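Local atomic coordinates of reticulocyte binding protein (Streptococcus agalactiae COH1, PDB entry 3FAW), a protein that probably hydrolyses the alpha-1,6-glucosidic linkages of pullulan and related branched glucans as a secreted, cell-wall-anchored pullulanase. Residues A[205-210]-A[402-407]; A[406-411]-A[432-437]; A[153-158]-A[183-188]. All coordinates share one frame; numbering follows the deposited sequence. Where two conformers were deposited one is given.

Contact 1: A[205-210]-A[402-407]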
loop_
_atom_site.group_PDB
_atom_site.type_symbol
_atom_site.label_atom_id
_atom_site.label_comp_id
_atom_site.label_asym_id
_atom_site.label_seq_id
_atom_site.Cartn_x
_atom_site.Cartn_y
_atom_site.Cartn_z
ATOM N N TYR A 205 22.016 15.154 10.205
ATOM C CA TYR A 205 22.983 14.630 11.173
ATOM C C TYR A 205 24.217 14.115 10.444
ATOM O O TYR A 205 24.096 13.337 9.501
ATOM C CB TYR A 205 22.378 13.487 11.991
ATOM C CG TYR A 205 21.366 13.922 13.022
ATOM C CD1 TYR A 205 21.744 14.719 14.101
ATOM C CD2 TYR A 205 20.031 13.524 12.931
ATOM C CE1 TYR A 205 20.817 15.117 15.057
ATOM C CE2 TYR A 205 19.100 13.915 13.886
ATOM C CZ TYR A 205 19.503 14.709 14.946
ATOM O OH TYR A 205 18.585 15.109 15.889
ATOM N N GLU A 206 25.395 14.547 10.885
ATOM C CA GLU A 206 26.653 14.009 10.373
ATOM C C GLU A 206 27.209 12.970 11.342
ATOM O O GLU A 206 27.561 13.294 12.481
ATOM C CB GLU A 206 27.682 15.116 10.132
ATOM C CG GLU A 206 28.900 14.637 9.345
ATOM C CD GLU A 206 29.853 15.765 8.991
ATOM O OE1 GLU A 206 30.348 16.438 9.918
ATOM O OE2 GLU A 206 30.108 15.971 7.786
ATOM N N ILE A 207 27.283 11.725 10.880
ATOM C CA ILE A 207 27.728 10.606 11.705
ATOM C C ILE A 207 29.147 10.224 11.315
ATOM O O ILE A 207 29.446 10.070 10.136
ATOM C CB ILE A 207 26.801 9.379 11.545
ATOM C CG1 ILE A 207 25.364 9.749 11.932
ATOM C CG2 ILE A 207 27.289 8.212 12.409
ATOM C CD1 ILE A 207 24.390 8.590 11.864
ATOM N N LYS A 208 30.014 10.080 12.312
ATOM C CA LYS A 208 31.387 9.647 12.091
ATOM C C LYS A 208 31.596 8.253 12.673
ATOM O O LYS A 208 31.280 8.006 13.840
ATOM C CB LYS A 208 32.364 10.632 12.734
ATOM C CG LYS A 208 33.816 10.429 12.337
ATOM C CD LYS A 208 34.702 11.514 12.931
ATOM C CE LYS A 208 36.173 11.283 12.605
ATOM N NZ LYS A 208 37.034 12.404 13.078
ATOM N N ARG A 209 32.105 7.348 11.839
ATOM C CA ARG A 209 32.549 6.021 12.272
ATOM C C ARG A 209 33.947 5.788 11.711
ATOM O O ARG A 209 34.102 5.407 10.551
ATOM C CB ARG A 209 31.599 4.931 11.771
ATOM C CG ARG A 209 30.264 4.882 12.488
ATOM C CD ARG A 209 29.387 3.763 11.944
ATOM N NE ARG A 209 29.029 4.002 10.547
ATOM C CZ ARG A 209 27.947 4.655 10.124
ATOM N NH1 ARG A 209 27.058 5.148 10.979
ATOM N NH2 ARG A 209 27.756 4.811 8.822
ATOM N N GLY A 210 34.959 6.034 12.534
ATOM C CA GLY A 210 36.346 5.983 12.085
ATOM C C GLY A 210 36.664 7.134 11.145
ATOM O O GLY A 210 36.404 8.296 11.466
ATOM N N GLU A 402 21.035 2.709 6.028
ATOM C CA GLU A 402 22.338 2.041 6.169
ATOM C C GLU A 402 23.431 3.009 6.616
ATOM O O GLU A 402 24.341 2.625 7.351
ATOM C CB GLU A 402 22.750 1.343 4.870
ATOM C CG GLU A 402 23.850 0.280 5.035
ATOM C CD GLU A 402 23.386 -0.977 5.765
ATOM O OE1 GLU A 402 22.173 -1.129 6.014
ATOM O OE2 GLU A 402 24.245 -1.830 6.088
ATOM N N ASP A 403 23.339 4.263 6.178
ATOM C CA ASP A 403 24.256 5.304 6.642
ATOM C C ASP A 403 24.133 5.563 8.143
ATOM O O ASP A 403 25.107 5.932 8.782
ATOM C CB ASP A 403 24.008 6.626 5.905
ATOM C CG ASP A 403 24.537 6.621 4.478
ATOM O OD1 ASP A 403 25.328 5.726 4.117
ATOM O OD2 ASP A 403 24.158 7.536 3.719
ATOM N N ILE A 404 22.933 5.394 8.696
ATOM C CA ILE A 404 22.680 5.738 10.097
ATOM C C ILE A 404 23.320 4.715 11.021
ATOM O O ILE A 404 24.052 5.068 11.944
ATOM C CB ILE A 404 21.169 5.823 10.404
ATOM C CG1 ILE A 404 20.500 6.885 9.520
ATOM C CG2 ILE A 404 20.942 6.138 11.885
ATOM C CD1 ILE A 404 18.992 6.964 9.673
ATOM N N GLU A 405 23.023 3.445 10.766
ATOM C CA GLU A 405 23.586 2.333 11.526
ATOM C C GLU A 405 23.755 1.162 10.570
ATOM O O GLU A 405 22.764 0.636 10.065
ATOM C CB GLU A 405 22.659 1.949 12.684
ATOM C CG GLU A 405 23.093 0.721 13.501
ATOM C CD GLU A 405 24.427 0.893 14.219
ATOM O OE1 GLU A 405 24.814 2.035 14.542
ATOM O OE2 GLU A 405 25.087 -0.130 14.480
ATOM N N PRO A 406 25.007 0.754 10.306
ATOM C CA PRO A 406 25.210 -0.331 9.353
ATOM C C PRO A 406 24.854 -1.693 9.945
ATOM O O PRO A 406 24.869 -1.868 11.168
ATOM C CB PRO A 406 26.706 -0.247 9.034
ATOM C CG PRO A 406 27.315 0.342 10.253
ATOM C CD PRO A 406 26.279 1.254 10.858
ATOM N N ASN A 407 24.524 -2.641 9.072
ATOM C CA ASN A 407 24.239 -4.011 9.483
ATOM C C ASN A 407 23.199 -4.069 10.608
ATOM O O ASN A 407 23.464 -4.622 11.673
ATOM C CB ASN A 407 25.531 -4.712 9.930
ATOM C CG ASN A 407 26.697 -4.445 8.997
ATOM O OD1 ASN A 407 26.760 -4.978 7.891
ATOM N ND2 ASN A 407 27.631 -3.621 9.446
HETATM O O HOH W 1 26.322 4.164 13.879
#
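The contact joins the CBM48-type beta domain to the alpha-amylase-type catalytic domain, where R209 and I207 of strand 202-209 reach the backbone turn that follows helix 399-402. R209 does most of the holding. Its guanidinium approaches the carbonyl of D403 end-on, and NH1 (3.0 Å) and NH2 (2.9 Å) both donate to D403 O, which lies close to the guanidinium plane. Seen from the carbonyl, both nitrogens come from the same face and tilted out of its plane, and the N-H angles of 140° and 149° show two bent bonds sharing one acceptor. A bend in the arginine chain at chi3 (-65°) turns the group back over P406, whose CD sits 3.8 Å above the centre of one guanidinium face. NH1 also donates to a water at 3.1 Å, and this water gives a hydrogen bond of 2.7 Å to E405 OE1, so the arginine charge is linked indirectly to a buried carboxylate. I207 CD1 lies against the I404 backbone, 3.5 Å from its O, and the purely apolar contact is the 4.2 Å approach of I207 CD1 to I404 CG2. Around this junction, the E405 carboxylate also binds S154 and K125, and D403 forms a salt bridge with K237. Strand 202-209 is itself paired with strands 157-164 and 212-216, and the D403 side chain packs on V214 and I216 of the latter.

Contact 2: A[406-411]-A[432-437]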
loop_
_atom_site.group_PDB
_atom_site.type_symbol
_atom_site.label_atom_id
_atom_site.label_comp_id
_atom_site.label_asym_id
_atom_site.label_seq_id
_atom_site.Cartn_x
_atom_site.Cartn_y
_atom_site.Cartn_z
ATOM N N PRO A 406 25.007 0.754 10.306
ATOM C CA PRO A 406 25.210 -0.331 9.353
ATOM C C PRO A 406 24.854 -1.693 9.945
ATOM O O PRO A 406 24.869 -1.868 11.168
ATOM C CB PRO A 406 26.706 -0.247 9.034
ATOM C CG PRO A 406 27.315 0.342 10.253
ATOM C CD PRO A 406 26.279 1.254 10.858
ATOM N N ASN A 407 24.524 -2.641 9.072
ATOM C CA ASN A 407 24.239 -4.011 9.483
ATOM C C ASN A 407 23.199 -4.069 10.608
ATOM O O ASN A 407 23.464 -4.622 11.673
ATOM C CB ASN A 407 25.531 -4.712 9.930
ATOM C CG ASN A 407 26.697 -4.445 8.997
ATOM O OD1 ASN A 407 26.760 -4.978 7.891
ATOM N ND2 ASN A 407 27.631 -3.621 9.446
ATOM N N TYR A 408 22.025 -3.484 10.384
ATOM C CA TYR A 408 20.943 -3.598 11.369
ATOM C C TYR A 408 19.521 -3.421 10.814
ATOM O O TYR A 408 18.688 -4.321 10.939
ATOM C CB TYR A 408 21.132 -2.620 12.543
ATOM C CG TYR A 408 19.962 -2.730 13.486
ATOM C CD1 TYR A 408 19.943 -3.701 14.480
ATOM C CD2 TYR A 408 18.838 -1.920 13.329
ATOM C CE1 TYR A 408 18.859 -3.842 15.314
ATOM C CE2 TYR A 408 17.747 -2.055 14.150
ATOM C CZ TYR A 408 17.756 -3.019 15.146
ATOM O OH TYR A 408 16.669 -3.162 15.974
ATOM N N TYR A 409 19.245 -2.249 10.252
ATOM C CA TYR A 409 17.871 -1.843 9.915
ATOM C C TYR A 409 17.212 -2.725 8.859
ATOM O O TYR A 409 16.005 -2.976 8.909
ATOM C CB TYR A 409 17.836 -0.389 9.426
ATOM C CG TYR A 409 17.740 0.652 10.524
ATOM C CD1 TYR A 409 16.590 0.767 11.302
ATOM C CD2 TYR A 409 18.783 1.548 10.757
ATOM C CE1 TYR A 409 16.487 1.728 12.295
ATOM C CE2 TYR A 409 18.689 2.514 11.749
ATOM C CZ TYR A 409 17.538 2.600 12.511
ATOM O OH TYR A 409 17.433 3.560 13.489
ATOM N N HIS A 410 18.004 -3.181 7.895
ATOM C CA HIS A 410 17.470 -3.973 6.795
ATOM C C HIS A 410 17.537 -5.467 7.103
ATOM O O HIS A 410 18.333 -5.904 7.941
ATOM C CB HIS A 410 18.234 -3.673 5.503
ATOM C CG HIS A 410 18.280 -2.218 5.152
ATOM N ND1 HIS A 410 19.442 -1.476 5.196
ATOM C CD2 HIS A 410 17.304 -1.366 4.755
ATOM C CE1 HIS A 410 19.179 -0.232 4.839
ATOM N NE2 HIS A 410 17.891 -0.138 4.565
ATOM N N PHE A 411 16.687 -6.240 6.431
ATOM C CA PHE A 411 16.864 -7.688 6.372
ATOM C C PHE A 411 18.233 -7.939 5.741
ATOM O O PHE A 411 18.638 -7.219 4.829
ATOM C CB PHE A 411 15.780 -8.370 5.539
ATOM C CG PHE A 411 14.451 -8.512 6.236
ATOM C CD1 PHE A 411 14.363 -9.055 7.513
ATOM C CD2 PHE A 411 13.274 -8.139 5.589
ATOM C CE1 PHE A 411 13.134 -9.201 8.143
ATOM C CE2 PHE A 411 12.036 -8.282 6.216
ATOM C CZ PHE A 411 11.967 -8.817 7.494
ATOM N N ALA A 432 14.170 -4.842 16.238
ATOM C CA ALA A 432 13.416 -4.017 17.195
ATOM C C ALA A 432 13.211 -2.551 16.794
ATOM O O ALA A 432 12.087 -2.035 16.865
ATOM C CB ALA A 432 14.067 -4.092 18.583
ATOM N N MET A 433 14.281 -1.867 16.394
ATOM C CA MET A 433 14.182 -0.445 16.058
ATOM C C MET A 433 13.588 -0.238 14.659
ATOM O O MET A 433 13.022 0.817 14.374
ATOM C CB MET A 433 15.540 0.245 16.185
ATOM C CG MET A 433 16.209 0.088 17.550
ATOM S SD MET A 433 15.208 0.634 18.949
ATOM C CE MET A 433 14.360 -0.877 19.392
ATOM N N SER A 434 13.708 -1.248 13.800
ATOM C CA SER A 434 13.032 -1.249 12.498
ATOM C C SER A 434 11.530 -1.475 12.690
ATOM O O SER A 434 10.708 -0.852 12.016
ATOM C CB SER A 434 13.598 -2.339 11.591
ATOM O OG SER A 434 14.960 -2.097 11.281
ATOM N N ARG A 435 11.177 -2.382 13.601
ATOM C CA ARG A 435 9.782 -2.571 13.985
ATOM C C ARG A 435 9.206 -1.292 14.601
ATOM O O ARG A 435 8.067 -0.931 14.318
ATOM C CB ARG A 435 9.631 -3.744 14.956
ATOM C CG ARG A 435 8.180 -4.095 15.261
ATOM C CD ARG A 435 8.086 -5.353 16.102
ATOM N NE ARG A 435 8.385 -6.557 15.330
ATOM C CZ ARG A 435 8.385 -7.790 15.832
ATOM N NH1 ARG A 435 8.107 -8.003 17.115
ATOM N NH2 ARG A 435 8.668 -8.819 15.045
ATOM N N ARG A 436 9.998 -0.606 15.424
ATOM C CA ARG A 436 9.585 0.687 15.990
ATOM C C ARG A 436 9.231 1.721 14.920
ATOM O O ARG A 436 8.229 2.433 15.048
ATOM C CB ARG A 436 10.670 1.267 16.905
ATOM C CG ARG A 436 10.616 0.776 18.346
ATOM C CD ARG A 436 11.314 1.754 19.282
ATOM N NE ARG A 436 10.613 3.039 19.343
ATOM C CZ ARG A 436 11.059 4.121 19.979
ATOM N NH1 ARG A 436 12.215 4.102 20.628
ATOM N NH2 ARG A 436 10.333 5.233 19.975
ATOM N N VAL A 437 10.045 1.802 13.868
ATOM C CA VAL A 437 9.801 2.752 12.780
ATOM C C VAL A 437 8.417 2.543 12.156
ATOM O O VAL A 437 7.672 3.500 11.952
ATOM C CB VAL A 437 10.877 2.649 11.672
ATOM C CG1 VAL A 437 10.448 3.437 10.436
ATOM C CG2 VAL A 437 12.227 3.135 12.187
#
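With chi1 of Y408 at 177°, its ring swings clear of the backbone N and carries the hydroxyl to the first turn of helix 432-449; on the helix, chi1 of S434 (-64°) sets OG opposite the serine carbonyl carbon and aims it at the loop. Two hydrogen bonds result. M433 N donates to Y408 OH over 2.7 Å, nearly straight at 173°, with the nitrogen in the plane of the tyrosine ring. S434 OG donates to Y409 O, also over 2.7 Å, in the carbonyl plane and on a lone pair. The same OG lies at the edge of the Y409 ring, 3.3 Å from CD1. Apolar contact fills in around these bonds: Y408 CE2 meets M433 CB at 3.8 Å, and Y409 CE1 approaches V437 CG2 at 4.5 Å, one turn further along the helix. Within the loop, Y408 CD2 stands 3.9 Å above the rim of one face of Y409, so the rings of the two consecutive tyrosines are in contact. The phenol of Y408 has a second partner in D126, in helix 122-129. First-turn amides have no acceptor within their own helix, and Y408 supplies one for M433. The contact belongs to the (beta/alpha)8 barrel, in the long loop between its third strand, 385-390, and the helix 432-449 that leads on to barrel strand 453-456.

Contact 3: A[153-158]-A[183-188]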
loop_
_atom_site.group_PDB
_atom_site.type_symbol
_atom_site.label_atom_id
_atom_site.label_comp_id
_atom_site.label_asym_id
_atom_site.label_seq_id
_atom_site.Cartn_x
_atom_site.Cartn_y
_atom_site.Cartn_z
ATOM N N PRO A 153 24.007 3.330 17.666
ATOM C CA PRO A 153 24.908 2.837 18.706
ATOM C C PRO A 153 26.376 2.642 18.293
ATOM O O PRO A 153 27.233 2.638 19.172
ATOM C CB PRO A 153 24.271 1.501 19.114
ATOM C CG PRO A 153 23.507 1.065 17.928
ATOM C CD PRO A 153 23.033 2.307 17.247
ATOM N N SER A 154 26.664 2.501 16.995
ATOM C CA SER A 154 28.033 2.254 16.525
ATOM C C SER A 154 28.793 3.530 16.146
ATOM O O SER A 154 29.959 3.463 15.750
ATOM C CB SER A 154 28.029 1.287 15.335
ATOM O OG SER A 154 27.446 1.883 14.186
ATOM N N ALA A 155 28.142 4.689 16.271
ATOM C CA ALA A 155 28.766 5.981 15.918
ATOM C C ALA A 155 29.857 6.414 16.902
ATOM O O ALA A 155 29.702 6.252 18.109
ATOM C CB ALA A 155 27.697 7.077 15.827
ATOM N N ASP A 156 30.954 6.966 16.377
ATOM C CA ASP A 156 31.982 7.618 17.202
ATOM C C ASP A 156 31.513 9.002 17.652
ATOM O O ASP A 156 31.785 9.430 18.778
ATOM C CB ASP A 156 33.293 7.791 16.423
ATOM C CG ASP A 156 33.962 6.474 16.088
ATOM O OD1 ASP A 156 33.672 5.462 16.751
ATOM O OD2 ASP A 156 34.801 6.466 15.163
ATOM N N SER A 157 30.824 9.702 16.755
ATOM C CA SER A 157 30.286 11.023 17.053
ATOM C C SER A 157 29.108 11.335 16.139
ATOM O O SER A 157 29.033 10.831 15.017
ATOM C CB SER A 157 31.372 12.084 16.878
ATOM O OG SER A 157 31.787 12.161 15.522
ATOM N N VAL A 158 28.193 12.160 16.636
ATOM C CA VAL A 158 27.048 12.617 15.859
ATOM C C VAL A 158 26.935 14.130 16.034
ATOM O O VAL A 158 26.963 14.637 17.158
ATOM C CB VAL A 158 25.743 11.909 16.290
ATOM C CG1 VAL A 158 24.544 12.465 15.532
ATOM C CG2 VAL A 158 25.854 10.400 16.057
ATOM N N GLY A 183 22.838 3.750 23.165
ATOM C CA GLY A 183 23.293 4.241 21.864
ATOM C C GLY A 183 22.441 5.347 21.264
ATOM O O GLY A 183 22.414 5.515 20.039
ATOM N N VAL A 184 21.754 6.105 22.122
ATOM C CA VAL A 184 20.886 7.200 21.678
ATOM C C VAL A 184 21.590 8.549 21.857
ATOM O O VAL A 184 21.884 8.965 22.977
ATOM C CB VAL A 184 19.539 7.215 22.445
ATOM C CG1 VAL A 184 18.674 8.394 21.999
ATOM C CG2 VAL A 184 18.796 5.904 22.246
ATOM N N TRP A 185 21.854 9.221 20.741
ATOM C CA TRP A 185 22.531 10.514 20.749
ATOM C C TRP A 185 21.521 11.632 20.969
ATOM O O TRP A 185 20.485 11.666 20.314
ATOM C CB TRP A 185 23.274 10.723 19.435
ATOM C CG TRP A 185 24.352 9.723 19.232
ATOM C CD1 TRP A 185 24.215 8.457 18.731
ATOM C CD2 TRP A 185 25.738 9.886 19.541
ATOM N NE1 TRP A 185 25.434 7.828 18.704
ATOM C CE2 TRP A 185 26.387 8.681 19.195
ATOM C CE3 TRP A 185 26.497 10.933 20.078
ATOM C CZ2 TRP A 185 27.758 8.498 19.359
ATOM C CZ3 TRP A 185 27.860 10.747 20.245
ATOM C CH2 TRP A 185 28.477 9.540 19.887
ATOM N N GLN A 186 21.829 12.538 21.894
ATOM C CA GLN A 186 20.877 13.567 22.317
ATOM C C GLN A 186 21.502 14.952 22.501
ATOM O O GLN A 186 22.682 15.083 22.832
ATOM C CB GLN A 186 20.217 13.150 23.633
ATOM C CG GLN A 186 19.559 11.784 23.591
ATOM C CD GLN A 186 18.895 11.423 24.897
ATOM O OE1 GLN A 186 19.549 11.346 25.935
ATOM N NE2 GLN A 186 17.590 11.193 24.851
ATOM N N THR A 187 20.686 15.980 22.279
ATOM C CA THR A 187 21.029 17.350 22.655
ATOM C C THR A 187 19.773 18.199 22.853
ATOM O O THR A 187 18.657 17.754 22.577
ATOM C CB THR A 187 21.945 18.032 21.615
ATOM O OG1 THR A 187 22.434 19.266 22.153
ATOM C CG2 THR A 187 21.200 18.306 20.305
ATOM N N ILE A 188 19.977 19.414 23.353
ATOM C CA ILE A 188 18.924 20.420 23.447
ATOM C C ILE A 188 19.386 21.700 22.757
ATOM O O ILE A 188 20.380 22.310 23.165
ATOM C CB ILE A 188 18.565 20.739 24.909
ATOM C CG1 ILE A 188 17.972 19.507 25.596
ATOM C CG2 ILE A 188 17.573 21.901 24.974
ATOM C CD1 ILE A 188 17.653 19.726 27.059
#
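W185 and V158 provide the central interaction, a CH-pi contact on the tryptophan face. V158 CG2 lies 3.4 Å from the centroid of the five-membered ring and only 5° off its normal, placing the methyl almost directly over the pyrrole. V158 owes this position to a chi1 of 176°, which turns CG1 opposite the backbone N and leaves CG2 to lie on the indole. The backbone of S157 continues along the same face, its carbonyl carbon C 4.2 Å above the plane and toward the rim, while its CA comes within 3.7 Å of W185 CH2.

Other van der Waals contacts follow the indole outline. A155 CB packs 3.7 Å from W185 NE1, and A155 O meets the six-membered ring at its edge, in plane, 3.2 Å from CZ2. D156 O approaches obliquely, 3.5 Å from CH2. At the other end of the contact, P153 CB rests 4.0 Å from G183 CA, close against a residue without a side chain.

Polar linkage comes from just beyond: the indole NE1 is hydrogen-bonded to S152 O, an acceptor that satisfies this N-H at the ring's edge. A classic beta bulge sets D156 and S157 together opposite K208, where strand 157-164 begins its pairing with strand 202-209. Strand 170-179 pairs with both 157-164 and 184-189, its L177 and K179 also touching W185, and L150 of strand 146-151 packs against V158 within this CBM48-type antiparallel beta domain.

How the contacts relate
Contact 3 lies within the beta domain, contact 2 within the catalytic domain, and contact 1 bridges the two. Contacts 2 and 3 are buried, whereas contact 1 is only partly so. Their chemistry differs: contact 3 relies on an aromatic face and apolar surfaces, contact 2 on two hydrogen bonds between a tyrosine-bearing loop and the first turn of a helix, and contact 1 on a charged group, carbonyl oxygen and water. Contacts 1 and 2 share P406 and N407 on one loop and are joined by E402 and H410. Contacts 1 and 3 use neighbouring strands, 202-209 and 157-164, and D156 and G210 meet just beyond them, while S154 reaches P406, common to contacts 1 and 2.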